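Local coordinates for SnoaL-like domain-containing protein (PDB 3EN8) that is of unknown function but adopts the NTF2-like, SnoaL-type fold, forms a two-chain assembly and binds a calcium ion, at residues Gly74-Ser82 / Tyr91-Arg99; Trp15-Phe23 / Gly60-Arg68. One frame throughout, in Å; residues are numbered along the deposited sequence.

Contact 1 (Gly74-Ser82 / Tyr91-Arg99)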
ATOM      1  N   GLY A  74      -2.212  14.449   7.869  1.00 14.92           N
ATOM      2  CA  GLY A  74      -1.325  15.500   7.376  1.00 16.89           C
ATOM      3  C   GLY A  74      -1.156  15.434   5.873  1.00 13.72           C
ATOM      4  O   GLY A  74      -2.139  15.573   5.114  1.00 13.93           O
ATOM      5  N   ASN A  75       0.087  15.174   5.435  1.00 13.71           N
ATOM      6  CA  ASN A  75       0.386  15.210   4.009  1.00 14.33           C
ATOM      7  C   ASN A  75       0.562  13.792   3.457  1.00 15.96           C
ATOM      8  O   ASN A  75       0.875  13.631   2.295  1.00 17.81           O
ATOM      9  CB  ASN A  75       1.620  16.046   3.702  1.00 15.16           C
ATOM     10  CG  ASN A  75       1.329  17.531   3.658  1.00 16.41           C
ATOM     11  OD1 ASN A  75       0.256  17.956   3.217  1.00 20.11           O
ATOM     12  ND2 ASN A  75       2.298  18.334   4.098  1.00 22.61           N
ATOM     13  N   LEU A  76       0.268  12.789   4.285  1.00 13.96           N
ATOM     14  CA  LEU A  76       0.378  11.380   3.862  1.00 13.26           C
ATOM     15  C   LEU A  76      -0.983  10.745   3.668  1.00 14.38           C
ATOM     16  O   LEU A  76      -1.780  10.662   4.616  1.00 13.80           O
ATOM     17  CB  LEU A  76       1.178  10.577   4.886  1.00 16.18           C
ATOM     18  CG  LEU A  76       1.459   9.099   4.563  1.00 16.36           C
ATOM     19  CD1 LEU A  76       2.290   8.991   3.254  1.00 15.16           C
ATOM     20  CD2 LEU A  76       2.208   8.456   5.722  1.00 15.80           C
ATOM     21  N   TRP A  77      -1.189  10.221   2.461  1.00 14.27           N
ATOM     22  CA  TRP A  77      -2.484   9.691   2.051  1.00 13.58           C
ATOM     23  C   TRP A  77      -2.331   8.329   1.378  1.00 14.21           C
ATOM     24  O   TRP A  77      -1.395   8.062   0.636  1.00 14.91           O
ATOM     25  CB  TRP A  77      -3.208  10.709   1.164  1.00 12.70           C
ATOM     26  CG  TRP A  77      -3.574  11.893   2.040  1.00 13.22           C
ATOM     27  CD1 TRP A  77      -2.751  12.896   2.431  1.00 10.19           C
ATOM     28  CD2 TRP A  77      -4.807  12.088   2.724  1.00 12.11           C
ATOM     29  NE1 TRP A  77      -3.396  13.725   3.334  1.00 12.48           N
ATOM     30  CE2 TRP A  77      -4.660  13.229   3.538  1.00 12.39           C
ATOM     31  CE3 TRP A  77      -6.031  11.396   2.744  1.00 13.84           C
ATOM     32  CZ2 TRP A  77      -5.697  13.706   4.313  1.00 14.15           C
ATOM     33  CZ3 TRP A  77      -7.017  11.848   3.527  1.00 17.03           C
ATOM     34  CH2 TRP A  77      -6.852  13.000   4.317  1.00 18.35           C
ATOM     35  N   ILE A  78      -3.268   7.460   1.694  0.50 12.89           N
ATOM     36  CA  ILE A  78      -3.277   6.147   1.080  0.50 13.67           C
ATOM     37  C   ILE A  78      -4.666   5.647   0.733  0.50 13.87           C
ATOM     38  O   ILE A  78      -5.574   5.567   1.556  0.50 14.40           O
ATOM     39  CB  ILE A  78      -2.475   5.116   1.898  0.50 14.31           C
ATOM     40  CG1 ILE A  78      -2.342   3.832   1.080  0.50 12.93           C
ATOM     41  CG2 ILE A  78      -3.070   4.870   3.305  0.50 12.19           C
ATOM     42  CD1 ILE A  78      -1.395   2.827   1.715  0.50 16.99           C
ATOM     43  N   THR A  79      -4.782   5.324  -0.535  1.00 13.25           N
ATOM     44  CA  THR A  79      -6.048   4.904  -1.125  1.00 12.64           C
ATOM     45  C   THR A  79      -5.900   3.458  -1.549  1.00 12.59           C
ATOM     46  O   THR A  79      -4.963   3.076  -2.260  1.00 14.77           O
ATOM     47  CB  THR A  79      -6.497   5.783  -2.334  1.00 12.06           C
ATOM     48  OG1 THR A  79      -6.621   7.147  -1.958  1.00 12.66           O
ATOM     49  CG2 THR A  79      -7.837   5.254  -2.909  1.00 10.32           C
ATOM     50  N   GLU A  80      -6.848   2.673  -1.066  1.00 12.36           N
ATOM     51  CA  GLU A  80      -7.021   1.294  -1.449  1.00 13.26           C
ATOM     52  C   GLU A  80      -8.216   1.230  -2.358  1.00 14.16           C
ATOM     53  O   GLU A  80      -9.295   1.730  -2.032  1.00 13.65           O
ATOM     54  CB  GLU A  80      -7.265   0.409  -0.212  1.00 12.86           C
ATOM     55  CG  GLU A  80      -6.096   0.315   0.803  1.00 11.77           C
ATOM     56  CD  GLU A  80      -6.550  -0.334   2.058  1.00 14.52           C
ATOM     57  OE1 GLU A  80      -6.861  -1.540   1.980  1.00 15.50           O
ATOM     58  OE2 GLU A  80      -6.616   0.366   3.105  1.00 16.78           O
ATOM     59  N   TYR A  81      -8.036   0.621  -3.501  1.00 11.77           N
ATOM     60  CA  TYR A  81      -9.123   0.647  -4.515  1.00 11.68           C
ATOM     61  C   TYR A  81      -8.927  -0.480  -5.452  1.00 12.38           C
ATOM     62  O   TYR A  81      -7.881  -1.060  -5.490  1.00 13.46           O
ATOM     63  CB  TYR A  81      -9.195   1.974  -5.277  1.00 12.09           C
ATOM     64  CG  TYR A  81      -7.996   2.410  -6.139  1.00 11.57           C
ATOM     65  CD1 TYR A  81      -6.824   2.930  -5.555  1.00  9.17           C
ATOM     66  CD2 TYR A  81      -8.047   2.351  -7.510  1.00 14.93           C
ATOM     67  CE1 TYR A  81      -5.768   3.336  -6.327  1.00 15.35           C
ATOM     68  CE2 TYR A  81      -6.981   2.780  -8.309  1.00 16.69           C
ATOM     69  CZ  TYR A  81      -5.821   3.278  -7.703  1.00 12.37           C
ATOM     70  OH  TYR A  81      -4.755   3.698  -8.517  1.00 14.23           O
ATOM     71  N   SER A  82      -9.985  -0.779  -6.193  1.00 13.16           N
ATOM     72  CA  SER A  82      -9.958  -1.823  -7.220  1.00 16.04           C
ATOM     73  C   SER A  82     -10.160  -1.188  -8.605  1.00 14.84           C
ATOM     74  O   SER A  82     -10.939  -0.230  -8.806  1.00 15.90           O
ATOM     75  CB  SER A  82     -11.047  -2.876  -6.956  1.00 16.06           C
ATOM     76  OG  SER A  82     -10.770  -3.589  -5.769  1.00 17.10           O
ATOM     77  N   TYR A  91      -6.312  -5.314  -7.087  1.00 13.65           N
ATOM     78  CA  TYR A  91      -6.313  -4.654  -5.774  1.00 16.90           C
ATOM     79  C   TYR A  91      -5.135  -3.704  -5.762  1.00 14.33           C
ATOM     80  O   TYR A  91      -3.952  -4.120  -5.748  1.00 18.33           O
ATOM     81  CB  TYR A  91      -6.200  -5.688  -4.635  1.00 16.50           C
ATOM     82  CG  TYR A  91      -7.454  -6.450  -4.363  1.00 23.44           C
ATOM     83  CD1 TYR A  91      -8.408  -5.969  -3.481  1.00 25.25           C
ATOM     84  CD2 TYR A  91      -7.699  -7.674  -5.005  1.00 27.15           C
ATOM     85  CE1 TYR A  91      -9.588  -6.677  -3.235  1.00 26.33           C
ATOM     86  CE2 TYR A  91      -8.870  -8.393  -4.762  1.00 25.16           C
ATOM     87  CZ  TYR A  91      -9.816  -7.889  -3.882  1.00 25.90           C
ATOM     88  OH  TYR A  91     -10.985  -8.580  -3.631  1.00 23.81           O
ATOM     89  N   THR A  92      -5.479  -2.418  -5.757  1.00 15.70           N
ATOM     90  CA  THR A  92      -4.535  -1.341  -5.978  1.00 12.88           C
ATOM     91  C   THR A  92      -4.375  -0.488  -4.716  1.00 12.37           C
ATOM     92  O   THR A  92      -5.265  -0.341  -3.880  1.00 12.95           O
ATOM     93  CB  THR A  92      -4.942  -0.505  -7.231  1.00 12.98           C
ATOM     94  OG1 THR A  92      -5.187  -1.387  -8.341  1.00 15.21           O
ATOM     95  CG2 THR A  92      -3.818   0.473  -7.620  1.00 15.33           C
ATOM     96  N   VAL A  93      -3.169  -0.025  -4.565  1.00 14.03           N
ATOM     97  CA  VAL A  93      -2.783   0.896  -3.477  1.00 14.22           C
ATOM     98  C   VAL A  93      -2.069   2.073  -4.071  1.00 13.42           C
ATOM     99  O   VAL A  93      -1.129   1.933  -4.825  1.00 13.10           O
ATOM    100  CB  VAL A  93      -1.874   0.219  -2.419  1.00 15.70           C
ATOM    101  CG1 VAL A  93      -1.384   1.268  -1.380  1.00 14.59           C
ATOM    102  CG2 VAL A  93      -2.603  -0.923  -1.704  1.00 17.86           C
ATOM    103  N   SER A  94      -2.555   3.260  -3.742  1.00 13.91           N
ATOM    104  CA  SER A  94      -1.883   4.458  -4.124  1.00 11.17           C
ATOM    105  C   SER A  94      -1.497   5.245  -2.853  1.00  9.83           C
ATOM    106  O   SER A  94      -2.391   5.707  -2.102  1.00 13.53           O
ATOM    107  CB  SER A  94      -2.800   5.334  -5.007  1.00 12.48           C
ATOM    108  OG  SER A  94      -2.357   6.679  -5.140  1.00 17.43           O
ATOM    109  N   ILE A  95      -0.207   5.408  -2.696  1.00 11.18           N
ATOM    110  CA  ILE A  95       0.375   6.136  -1.567  1.00 11.99           C
ATOM    111  C   ILE A  95       0.739   7.512  -2.072  1.00 13.51           C
ATOM    112  O   ILE A  95       1.563   7.626  -2.993  1.00 15.09           O
ATOM    113  CB  ILE A  95       1.647   5.432  -1.009  1.00 15.27           C
ATOM    114  CG1 ILE A  95       1.419   3.979  -0.684  1.00 16.72           C
ATOM    115  CG2 ILE A  95       2.220   6.245   0.173  1.00 12.80           C
ATOM    116  CD1 ILE A  95       2.738   3.171  -0.681  1.00 17.87           C
HETATM  117  N   MSE A  96       0.134   8.557  -1.511  1.00 11.83           N
HETATM  118  CA  MSE A  96       0.394   9.915  -2.010  1.00 11.51           C
HETATM  119  C   MSE A  96       0.959  10.826  -0.950  1.00 17.67           C
HETATM  120  O   MSE A  96       0.469  10.901   0.164  1.00 16.07           O
HETATM  121  CB  MSE A  96      -0.852  10.567  -2.609  1.00 13.85           C
HETATM  122  CG  MSE A  96      -1.289   9.955  -3.954  1.00 14.60           C
HETATM  123 SE   MSE A  96      -3.075  10.588  -4.361  0.75 13.83          SE
HETATM  124  CE  MSE A  96      -3.154   9.951  -6.174  1.00 17.58           C
ATOM    125  N   GLU A  97       1.996  11.528  -1.363  1.00 14.66           N
ATOM    126  CA  GLU A  97       2.600  12.595  -0.535  1.00 15.35           C
ATOM    127  C   GLU A  97       2.296  13.943  -1.138  1.00 13.54           C
ATOM    128  O   GLU A  97       2.572  14.221  -2.321  1.00 12.35           O
ATOM    129  CB  GLU A  97       4.086  12.391  -0.468  1.00 15.62           C
ATOM    130  CG  GLU A  97       4.491  11.057   0.050  1.00 16.80           C
ATOM    131  CD  GLU A  97       5.884  10.701  -0.378  1.00 22.17           C
ATOM    132  OE1 GLU A  97       6.826  11.405   0.025  1.00 19.34           O
ATOM    133  OE2 GLU A  97       6.026   9.727  -1.133  1.00 16.07           O
ATOM    134  N   PHE A  98       1.732  14.777  -0.273  1.00 14.52           N
ATOM    135  CA  PHE A  98       1.280  16.113  -0.574  1.00 14.93           C
ATOM    136  C   PHE A  98       2.225  17.187  -0.035  1.00 18.17           C
ATOM    137  O   PHE A  98       2.893  17.046   1.000  1.00 17.46           O
ATOM    138  CB  PHE A  98      -0.141  16.381   0.032  1.00 15.95           C
ATOM    139  CG  PHE A  98      -1.284  15.721  -0.721  1.00 15.98           C
ATOM    140  CD1 PHE A  98      -1.514  14.358  -0.625  1.00 15.52           C
ATOM    141  CD2 PHE A  98      -2.120  16.473  -1.518  1.00 14.35           C
ATOM    142  CE1 PHE A  98      -2.535  13.775  -1.309  1.00 14.84           C
ATOM    143  CE2 PHE A  98      -3.157  15.877  -2.234  1.00 15.74           C
ATOM    144  CZ  PHE A  98      -3.372  14.528  -2.102  1.00 14.53           C
ATOM    145  N   ARG A  99       2.270  18.254  -0.797  1.00 17.29           N
ATOM    146  CA  ARG A  99       2.872  19.520  -0.354  1.00 19.32           C
ATOM    147  C   ARG A  99       2.093  20.669  -0.939  1.00 18.81           C
ATOM    148  O   ARG A  99       1.832  20.741  -2.136  1.00 18.01           O
ATOM    149  CB  ARG A  99       4.331  19.630  -0.773  1.00 18.84           C
ATOM    150  CG  ARG A  99       5.190  18.426  -0.397  1.00 23.08           C
TER
HETATM  151  O   HOH W   1      -3.977   8.025  -2.300  1.00  8.89           O
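With chi1 at 63°, the ring of Y81 stands between its own backbone N and carbonyl carbon, a position that lays one face over T92 on the partner strand. T92 CB sits 3.9 Å from the Y81 ring centroid and 10° off the ring normal, a CH-pi contact. T92 CG2 reaches Y81 CZ at 3.4 Å, while S94 CB meets the ring at its edge. Near the other end the W77 and F98 side chains cross at about a right angle, their ring planes oblique at 73°, W77 CD1 lying 3.6 Å from F98 CD1; W77 NE1 donates to G74 O (2.9 Å), fixing the indole's rotation. Y81, T92, S94 and W77 lie on one face of the antiparallel hairpin of strands 76-85 and 88-99 in the NTF2-like sheet, the face covered by helix 3-20. Paired backbone bonds close the ladder at W77-M96, T79-S94 and Y81-T92; M96 N to W77 O is 2.7 Å. A water bridges T79 OG1 and S94 O. On the reverse face, in one of its two conformers, I78 CD1 lies 3.5 Å from V93 CG1. There I78 packs on I78 of the second subunit, and E97 forms a salt bridge with its R69.

Contact 2 (Trp15-Phe23 / Gly60-Arg68)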
ATOM      1  N   TRP A  15     -10.455  10.391  -7.701  1.00 11.54           N
ATOM      2  CA  TRP A  15     -10.802   8.999  -7.975  1.00 13.15           C
ATOM      3  C   TRP A  15     -12.048   8.928  -8.841  1.00 13.01           C
ATOM      4  O   TRP A  15     -12.197   8.035  -9.671  1.00 13.77           O
ATOM      5  CB  TRP A  15     -11.002   8.180  -6.693  1.00 14.94           C
ATOM      6  CG  TRP A  15      -9.709   8.074  -5.924  1.00 12.61           C
ATOM      7  CD1 TRP A  15      -9.515   8.454  -4.657  1.00 14.45           C
ATOM      8  CD2 TRP A  15      -8.432   7.616  -6.423  1.00 13.85           C
ATOM      9  NE1 TRP A  15      -8.179   8.260  -4.294  1.00 14.25           N
ATOM     10  CE2 TRP A  15      -7.506   7.737  -5.364  1.00 13.84           C
ATOM     11  CE3 TRP A  15      -7.982   7.110  -7.663  1.00 16.10           C
ATOM     12  CZ2 TRP A  15      -6.162   7.400  -5.506  1.00 13.69           C
ATOM     13  CZ3 TRP A  15      -6.674   6.753  -7.783  1.00 15.96           C
ATOM     14  CH2 TRP A  15      -5.769   6.926  -6.717  1.00 11.53           C
ATOM     15  N   GLN A  16     -12.937   9.889  -8.646  1.00 13.66           N
ATOM     16  CA  GLN A  16     -14.115   9.989  -9.510  1.00 15.82           C
ATOM     17  C   GLN A  16     -13.691  10.217 -10.940  1.00 14.66           C
ATOM     18  O   GLN A  16     -14.284   9.683 -11.901  1.00 13.19           O
ATOM     19  CB  GLN A  16     -15.039  11.134  -9.068  1.00 17.20           C
ATOM     20  CG  GLN A  16     -15.817  10.830  -7.797  1.00 25.63           C
ATOM     21  CD  GLN A  16     -16.913   9.781  -8.001  1.00 35.71           C
ATOM     22  OE1 GLN A  16     -17.209   9.374  -9.128  1.00 45.35           O
ATOM     23  NE2 GLN A  16     -17.542   9.366  -6.903  1.00 42.38           N
ATOM     24  N   ALA A  17     -12.679  11.046 -11.076  1.00 12.15           N
ATOM     25  CA  ALA A  17     -12.145  11.388 -12.407  1.00 12.98           C
ATOM     26  C   ALA A  17     -11.536  10.168 -13.055  1.00 15.40           C
ATOM     27  O   ALA A  17     -11.705   9.913 -14.281  1.00 14.35           O
ATOM     28  CB  ALA A  17     -11.143  12.510 -12.333  1.00 13.36           C
ATOM     29  N   SER A  18     -10.863   9.385 -12.229  0.50 15.92           N
ATOM     30  CA  SER A  18     -10.206   8.169 -12.706  0.50 15.43           C
ATOM     31  C   SER A  18     -11.238   7.140 -13.193  0.50 16.43           C
ATOM     32  O   SER A  18     -11.060   6.491 -14.230  0.50 17.34           O
ATOM     33  CB  SER A  18      -9.302   7.605 -11.601  0.50 16.89           C
ATOM     34  OG  SER A  18      -8.623   6.447 -12.019  0.50 14.17           O
ATOM     35  N   ALA A  19     -12.320   6.999 -12.441  1.00 15.54           N
ATOM     36  CA  ALA A  19     -13.401   6.065 -12.813  1.00 15.87           C
ATOM     37  C   ALA A  19     -14.075   6.516 -14.115  1.00 18.45           C
ATOM     38  O   ALA A  19     -14.459   5.697 -14.941  1.00 17.17           O
ATOM     39  CB  ALA A  19     -14.418   5.936 -11.698  1.00 13.74           C
ATOM     40  N   ALA A  20     -14.156   7.830 -14.283  1.00 17.35           N
ATOM     41  CA  ALA A  20     -14.914   8.477 -15.369  1.00 19.53           C
ATOM     42  C   ALA A  20     -14.072   8.585 -16.625  1.00 19.66           C
ATOM     43  O   ALA A  20     -14.585   8.776 -17.743  1.00 18.17           O
ATOM     44  CB  ALA A  20     -15.391   9.846 -14.942  1.00 19.04           C
ATOM     45  N   GLY A  21     -12.768   8.419 -16.440  1.00 18.41           N
ATOM     46  CA  GLY A  21     -11.817   8.507 -17.556  1.00 18.16           C
ATOM     47  C   GLY A  21     -11.595   9.943 -17.982  1.00 17.88           C
ATOM     48  O   GLY A  21     -11.238  10.237 -19.121  1.00 18.63           O
ATOM     49  N   ASP A  22     -11.867  10.833 -17.044  1.00 17.72           N
ATOM     50  CA  ASP A  22     -11.599  12.273 -17.199  1.00 17.65           C
ATOM     51  C   ASP A  22     -10.135  12.565 -16.846  1.00 18.36           C
ATOM     52  O   ASP A  22      -9.815  12.947 -15.738  1.00 15.00           O
ATOM     53  CB  ASP A  22     -12.541  13.112 -16.328  1.00 17.34           C
ATOM     54  CG  ASP A  22     -12.433  14.607 -16.619  1.00 23.45           C
ATOM     55  OD1 ASP A  22     -11.428  15.019 -17.246  1.00 20.63           O
ATOM     56  OD2 ASP A  22     -13.334  15.375 -16.194  1.00 26.93           O
ATOM     57  N   PHE A  23      -9.264  12.412 -17.837  1.00 20.33           N
ATOM     58  CA  PHE A  23      -7.813  12.373 -17.579  1.00 16.41           C
ATOM     59  C   PHE A  23      -7.312  13.730 -17.138  1.00 16.80           C
ATOM     60  O   PHE A  23      -6.361  13.826 -16.366  1.00 16.73           O
ATOM     61  CB  PHE A  23      -7.030  11.888 -18.798  1.00 17.36           C
ATOM     62  CG  PHE A  23      -7.429  10.515 -19.245  1.00 21.34           C
ATOM     63  CD1 PHE A  23      -7.138   9.414 -18.470  1.00 26.42           C
ATOM     64  CD2 PHE A  23      -8.103  10.328 -20.427  1.00 27.75           C
ATOM     65  CE1 PHE A  23      -7.531   8.141 -18.879  1.00 21.79           C
ATOM     66  CE2 PHE A  23      -8.486   9.060 -20.833  1.00 28.86           C
ATOM     67  CZ  PHE A  23      -8.190   7.976 -20.048  1.00 27.29           C
ATOM     68  N   GLY A  60      -5.553   3.313 -20.126  1.00 26.56           N
ATOM     69  CA  GLY A  60      -6.713   4.191 -20.308  1.00 24.91           C
ATOM     70  C   GLY A  60      -7.762   3.975 -19.239  1.00 24.91           C
ATOM     71  O   GLY A  60      -7.483   3.420 -18.193  1.00 25.63           O
ATOM     72  N   LYS A  61      -8.981   4.399 -19.531  1.00 23.48           N
ATOM     73  CA  LYS A  61     -10.078   4.333 -18.561  1.00 25.04           C
ATOM     74  C   LYS A  61     -10.389   2.893 -18.120  1.00 22.08           C
ATOM     75  O   LYS A  61     -10.579   2.010 -18.956  1.00 20.08           O
ATOM     76  CB  LYS A  61     -11.343   4.956 -19.152  1.00 26.19           C
ATOM     77  CG  LYS A  61     -12.490   5.044 -18.167  1.00 26.99           C
ATOM     78  CD  LYS A  61     -13.787   5.203 -18.884  1.00 31.31           C
ATOM     79  CE  LYS A  61     -14.960   5.062 -17.946  1.00 32.56           C
ATOM     80  NZ  LYS A  61     -16.220   5.298 -18.695  1.00 33.99           N
ATOM     81  N   PRO A  62     -10.468   2.649 -16.807  1.00 20.71           N
ATOM     82  CA  PRO A  62     -10.826   1.297 -16.366  1.00 19.19           C
ATOM     83  C   PRO A  62     -12.294   0.917 -16.664  1.00 19.20           C
ATOM     84  O   PRO A  62     -13.170   1.768 -16.641  1.00 19.97           O
ATOM     85  CB  PRO A  62     -10.577   1.365 -14.871  1.00 19.03           C
ATOM     86  CG  PRO A  62     -10.801   2.769 -14.513  1.00 21.37           C
ATOM     87  CD  PRO A  62     -10.302   3.570 -15.663  1.00 21.00           C
ATOM     88  N   ALA A  63     -12.531  -0.350 -16.996  1.00 15.13           N
ATOM     89  CA  ALA A  63     -13.903  -0.842 -17.246  1.00 15.60           C
ATOM     90  C   ALA A  63     -14.704  -0.878 -15.946  1.00 13.97           C
ATOM     91  O   ALA A  63     -15.937  -0.879 -15.938  1.00 13.36           O
ATOM     92  CB  ALA A  63     -13.890  -2.253 -17.936  1.00 13.65           C
ATOM     93  N   GLY A  64     -13.957  -0.932 -14.845  1.00 12.88           N
ATOM     94  CA  GLY A  64     -14.508  -1.052 -13.498  1.00 12.75           C
ATOM     95  C   GLY A  64     -13.570  -0.402 -12.494  1.00 14.23           C
ATOM     96  O   GLY A  64     -12.370  -0.560 -12.588  1.00 16.93           O
ATOM     97  N   PHE A  65     -14.161   0.316 -11.549  1.00 11.44           N
ATOM     98  CA  PHE A  65     -13.428   1.128 -10.524  1.00 13.70           C
ATOM     99  C   PHE A  65     -14.258   1.264  -9.270  1.00 16.30           C
ATOM    100  O   PHE A  65     -15.465   1.568  -9.329  1.00 15.22           O
ATOM    101  CB  PHE A  65     -13.097   2.526 -11.056  1.00 15.56           C
ATOM    102  CG  PHE A  65     -12.237   3.348 -10.116  1.00 15.06           C
ATOM    103  CD1 PHE A  65     -12.788   3.949  -9.015  1.00 17.47           C
ATOM    104  CD2 PHE A  65     -10.889   3.494 -10.353  1.00 15.69           C
ATOM    105  CE1 PHE A  65     -11.994   4.697  -8.134  1.00 19.78           C
ATOM    106  CE2 PHE A  65     -10.090   4.242  -9.475  1.00 17.14           C
ATOM    107  CZ  PHE A  65     -10.650   4.827  -8.375  1.00 17.61           C
ATOM    108  N   GLU A  66     -13.610   1.018  -8.128  1.00 15.69           N
ATOM    109  CA  GLU A  66     -14.274   1.186  -6.831  1.00 16.48           C
ATOM    110  C   GLU A  66     -13.261   1.476  -5.738  1.00 14.54           C
ATOM    111  O   GLU A  66     -12.244   0.795  -5.605  1.00 15.06           O
ATOM    112  CB  GLU A  66     -15.063  -0.082  -6.511  1.00 19.23           C
ATOM    113  CG  GLU A  66     -15.698  -0.197  -5.168  1.00 28.85           C
ATOM    114  CD  GLU A  66     -16.405  -1.550  -5.048  1.00 35.97           C
ATOM    115  OE1 GLU A  66     -15.728  -2.603  -5.146  1.00 41.45           O
ATOM    116  OE2 GLU A  66     -17.635  -1.551  -4.895  1.00 44.40           O
ATOM    117  N   VAL A  67     -13.531   2.521  -4.976  1.00 12.72           N
ATOM    118  CA  VAL A  67     -12.661   2.828  -3.825  1.00 11.72           C
ATOM    119  C   VAL A  67     -13.043   1.926  -2.667  1.00 14.04           C
ATOM    120  O   VAL A  67     -14.239   1.742  -2.350  1.00 15.95           O
ATOM    121  CB  VAL A  67     -12.733   4.298  -3.391  1.00 14.07           C
ATOM    122  CG1 VAL A  67     -11.894   4.511  -2.087  1.00 15.59           C
ATOM    123  CG2 VAL A  67     -12.205   5.216  -4.520  1.00 12.71           C
ATOM    124  N   ARG A  68     -12.020   1.349  -2.039  1.00 12.13           N
ATOM    125  CA  ARG A  68     -12.204   0.504  -0.844  1.00 14.56           C
ATOM    126  C   ARG A  68     -12.115   1.330   0.444  1.00 13.67           C
ATOM    127  O   ARG A  68     -12.966   1.318   1.351  1.00 12.01           O
ATOM    128  CB  ARG A  68     -11.129  -0.591  -0.789  1.00 12.97           C
ATOM    129  CG  ARG A  68     -11.307  -1.528   0.395  1.00 16.27           C
ATOM    130  CD  ARG A  68     -10.198  -2.574   0.524  1.00 23.60           C
ATOM    131  NE  ARG A  68     -10.379  -3.454   1.693  1.00 23.57           N
ATOM    132  CZ  ARG A  68     -11.042  -4.611   1.661  1.00 26.19           C
ATOM    133  NH1 ARG A  68     -11.634  -5.027   0.553  1.00 21.97           N
ATOM    134  NH2 ARG A  68     -11.151  -5.348   2.762  1.00 28.88           N
TER
HETATM  135  O   HOH W   2     -14.448   2.954 -14.510  1.00 31.02           O
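The F65 ring has the last turns of helix 3-20 over one face: W15 O lies 3.6 Å above its plane, displaced toward the rim, and A19 N sits over the same face, higher and likewise offset. W15 and F65 cross at about a right angle, with F65 CZ 3.6 Å from W15 CE3. The F23 ring carries G21 O over one face and meets the backbone K61 N at its edge, 3.7 Å from F23 CZ.

F65 CG is anti to the backbone N (chi1 -174°), a setting that sends the ring along the helix, with A19 CB 3.7 Å from F65 CB at its base and W15 at its far end. V67 CG2 extends the apolar patch onto W15 CB. The helix ends in a Schellman motif whose C' residue, G21, has positive phi (75°); K61 CG packs 3.6 Å from G21 CA. The extended K61 chain then passes the helix C-terminus, bringing CE to 3.1 Å from A19 O. In this alpha+beta fold, helix segment 15-20 runs nearly antiparallel to strand 64-68, at 164°, on the concave side of the curved NTF2-like sheet.

No direct hydrogen bond joins the two segments. A water donates to both A19 O and P62 O, at 2.8 Å each, and S18 OG finds its partner in E26. Cohesion therefore rests chiefly on apolar packing around F65, with the water satisfying two carbonyls that cannot bond to each other.

How the contacts relate
Contact 2 closes before contact 1 opens along the chain, and their centres lie 15 Å apart. Contact 1 is a pairing within the mixed sheet, whereas contact 2 sets helix 3-20 against strand 64-73, an outermost strand of that sheet within the chain. Strands 64-73 and 76-85 are consecutive and adjacent, so the two contacts meet directly: E80 O lies 2.8 Å from R68 N and S82 N 2.8 Å from E66 O, both probable hydrogen bonds. The rings of W15, F65 and Y81 meet as well, and thus join helix, edge strand and hairpin on one face of the sheet in the NTF2-like fold, while the hairpin's other face contributes to the dimer interface.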